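Local coordinates for protein esterase (Capnocytophaga ochracea, PDB 4W9R) that is of unknown function but, as a member of the esterase family in the alpha/beta-hydrolase clan, may hydrolyse esters, at residues K242-Q247 with V281-T286. Numbering follows the deposited sequence.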
loop_
_atom_site.group_PDB
_atom_site.type_symbol
_atom_site.label_atom_id
_atom_site.label_comp_id
_atom_site.label_asym_id
_atom_site.label_seq_id
_atom_site.Cartn_x
_atom_site.Cartn_y
_atom_site.Cartn_z
ATOM N N LYS B 242 -4.271 -20.855 14.590
ATOM C CA LYS B 242 -5.669 -21.138 14.291
ATOM C C LYS B 242 -5.785 -22.242 13.247
ATOM O O LYS B 242 -6.611 -23.144 13.374
ATOM C CB LYS B 242 -6.377 -19.874 13.805
ATOM C CG LYS B 242 -7.806 -20.094 13.338
ATOM C CD LYS B 242 -8.731 -20.407 14.500
ATOM C CE LYS B 242 -10.179 -20.451 14.041
ATOM N NZ LYS B 242 -11.118 -20.653 15.178
ATOM N N GLU B 243 -4.948 -22.164 12.215
ATOM C CA GLU B 243 -4.915 -23.176 11.165
ATOM C C GLU B 243 -4.489 -24.525 11.733
ATOM O O GLU B 243 -5.090 -25.557 11.434
ATOM C CB GLU B 243 -3.966 -22.750 10.041
ATOM C CG GLU B 243 -3.851 -23.747 8.895
ATOM C CD GLU B 243 -2.863 -23.297 7.832
ATOM O OE1 GLU B 243 -2.344 -22.165 7.942
ATOM O OE2 GLU B 243 -2.603 -24.074 6.889
ATOM N N PHE B 244 -3.450 -24.501 12.560
ATOM C CA PHE B 244 -2.943 -25.698 13.220
ATOM C C PHE B 244 -4.004 -26.338 14.109
ATOM O O PHE B 244 -4.239 -27.544 14.047
ATOM C CB PHE B 244 -1.699 -25.348 14.042
ATOM C CG PHE B 244 -1.328 -26.382 15.066
ATOM C CD1 PHE B 244 -0.702 -27.557 14.690
ATOM C CD2 PHE B 244 -1.588 -26.166 16.411
ATOM C CE1 PHE B 244 -0.353 -28.506 15.634
ATOM C CE2 PHE B 244 -1.241 -27.110 17.358
ATOM C CZ PHE B 244 -0.621 -28.280 16.970
ATOM N N LYS B 245 -4.653 -25.516 14.924
ATOM C CA LYS B 245 -5.653 -25.990 15.872
ATOM C C LYS B 245 -6.892 -26.537 15.163
ATOM O O LYS B 245 -7.606 -27.383 15.702
ATOM C CB LYS B 245 -6.041 -24.854 16.824
ATOM C CG LYS B 245 -6.723 -25.296 18.103
ATOM C CD LYS B 245 -6.797 -24.145 19.099
ATOM C CE LYS B 245 -5.408 -23.612 19.434
ATOM N NZ LYS B 245 -5.446 -22.501 20.429
ATOM N N THR B 246 -7.133 -26.057 13.946
ATOM C CA THR B 246 -8.328 -26.417 13.189
ATOM C C THR B 246 -8.070 -27.501 12.145
ATOM O O THR B 246 -8.651 -28.579 12.205
ATOM C CB THR B 246 -8.931 -25.190 12.482
ATOM O OG1 THR B 246 -9.288 -24.203 13.458
ATOM C CG2 THR B 246 -10.170 -25.587 11.695
ATOM N N GLN B 247 -7.222 -27.197 11.169
ATOM C CA GLN B 247 -7.012 -28.092 10.035
ATOM C C GLN B 247 -6.068 -29.261 10.325
ATOM O O GLN B 247 -6.049 -30.240 9.579
ATOM C CB GLN B 247 -6.481 -27.297 8.841
ATOM C CG GLN B 247 -7.343 -26.106 8.467
ATOM C CD GLN B 247 -8.754 -26.503 8.087
ATOM O OE1 GLN B 247 -9.718 -25.828 8.448
ATOM N NE2 GLN B 247 -8.883 -27.601 7.350
ATOM N N VAL B 281 7.257 -27.383 10.234
ATOM C CA VAL B 281 7.686 -28.732 10.583
ATOM C C VAL B 281 7.248 -29.093 11.999
ATOM O O VAL B 281 6.691 -30.165 12.232
ATOM C CB VAL B 281 9.213 -28.888 10.466
ATOM C CG1 VAL B 281 9.647 -30.259 10.964
ATOM C CG2 VAL B 281 9.657 -28.675 9.027
HETATM N N MSE B 282 7.493 -28.187 12.940
HETATM C CA MSE B 282 7.138 -28.418 14.336
HETATM C C MSE B 282 5.629 -28.500 14.536
HETATM O O MSE B 282 5.152 -29.240 15.396
HETATM C CB MSE B 282 7.727 -27.321 15.224
HETATM C CG MSE B 282 9.236 -27.397 15.359
HETATM SE SE MSE B 282 9.822 -29.178 15.903
HETATM C CE MSE B 282 11.750 -28.890 15.875
ATOM N N ALA B 283 4.883 -27.742 13.741
ATOM C CA ALA B 283 3.428 -27.792 13.793
ATOM C C ALA B 283 2.942 -29.172 13.373
ATOM O O ALA B 283 2.005 -29.718 13.954
ATOM C CB ALA B 283 2.822 -26.719 12.905
ATOM N N THR B 284 3.596 -29.733 12.362
ATOM C CA THR B 284 3.262 -31.062 11.875
ATOM C C THR B 284 3.619 -32.112 12.920
ATOM O O THR B 284 2.850 -33.039 13.175
ATOM C CB THR B 284 3.992 -31.377 10.555
ATOM O OG1 THR B 284 3.745 -30.330 9.608
ATOM C CG2 THR B 284 3.514 -32.703 9.981
ATOM N N TYR B 285 4.789 -31.945 13.530
ATOM C CA TYR B 285 5.290 -32.875 14.537
ATOM C C TYR B 285 4.412 -32.887 15.787
ATOM O O TYR B 285 4.123 -33.948 16.340
ATOM C CB TYR B 285 6.732 -32.518 14.902
ATOM C CG TYR B 285 7.325 -33.331 16.032
ATOM C CD1 TYR B 285 7.713 -34.650 15.837
ATOM C CD2 TYR B 285 7.517 -32.771 17.287
ATOM C CE1 TYR B 285 8.264 -35.392 16.866
ATOM C CE2 TYR B 285 8.067 -33.505 18.322
ATOM C CZ TYR B 285 8.439 -34.813 18.105
ATOM O OH TYR B 285 8.987 -35.546 19.133
ATOM N N THR B 286 3.992 -31.704 16.224
ATOM C CA THR B 286 3.149 -31.575 17.408
ATOM C C THR B 286 1.785 -32.225 17.181
ATOM O O THR B 286 1.251 -32.894 18.067
ATOM C CB THR B 286 2.956 -30.096 17.801
ATOM O OG1 THR B 286 4.234 -29.491 18.031
ATOM C CG2 THR B 286 2.117 -29.979 19.064
#
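F244 joins two helices of the all-helical C-terminal part, reaching from the short helix 241-248 to A283 and T286, one turn apart on helix 278-290. The CA atoms of F244 and A283 lie 6.7 Å apart; F244 is the only residue of 242-247 that touches 281-286, and it does so through ring atoms. The edge of the ring, at CE1 of F244, faces A283 O, which lies near the ring plane 3.1 Å from CE1. CD1 of F244 packs against A283 CB at 4.0 Å. One turn on, the T286 methyl CG2 meets F244 CZ obliquely at 3.8 Å, the two side chains crossing at about a right angle. CG of F244 is anti to the backbone N (chi1 163°), which carries the ring out from its own helix to the A283-T286 surface. CG2 of T286 is the branch that meets the ring, while OG1 of T286, beside the backbone N (chi1 -58°), bonds back to M282 O at 2.8 Å; that carbonyl also accepts T286 N, the two donors arriving from opposite faces of its plane. Behind this surface, Y285 turns the other way, stacking on F318 and bonding through OH to E321 of helix 314-325, while T284 packs on I255 and L259 of helix 255-270. At the start of helix 241-248, the backbone N atoms of K242 and E243 bond to E181 of the second subunit. The arrangement is a small, solvent-bordered helix-helix contact in which a single aromatic side chain bridges successive turns of a neighbouring helix.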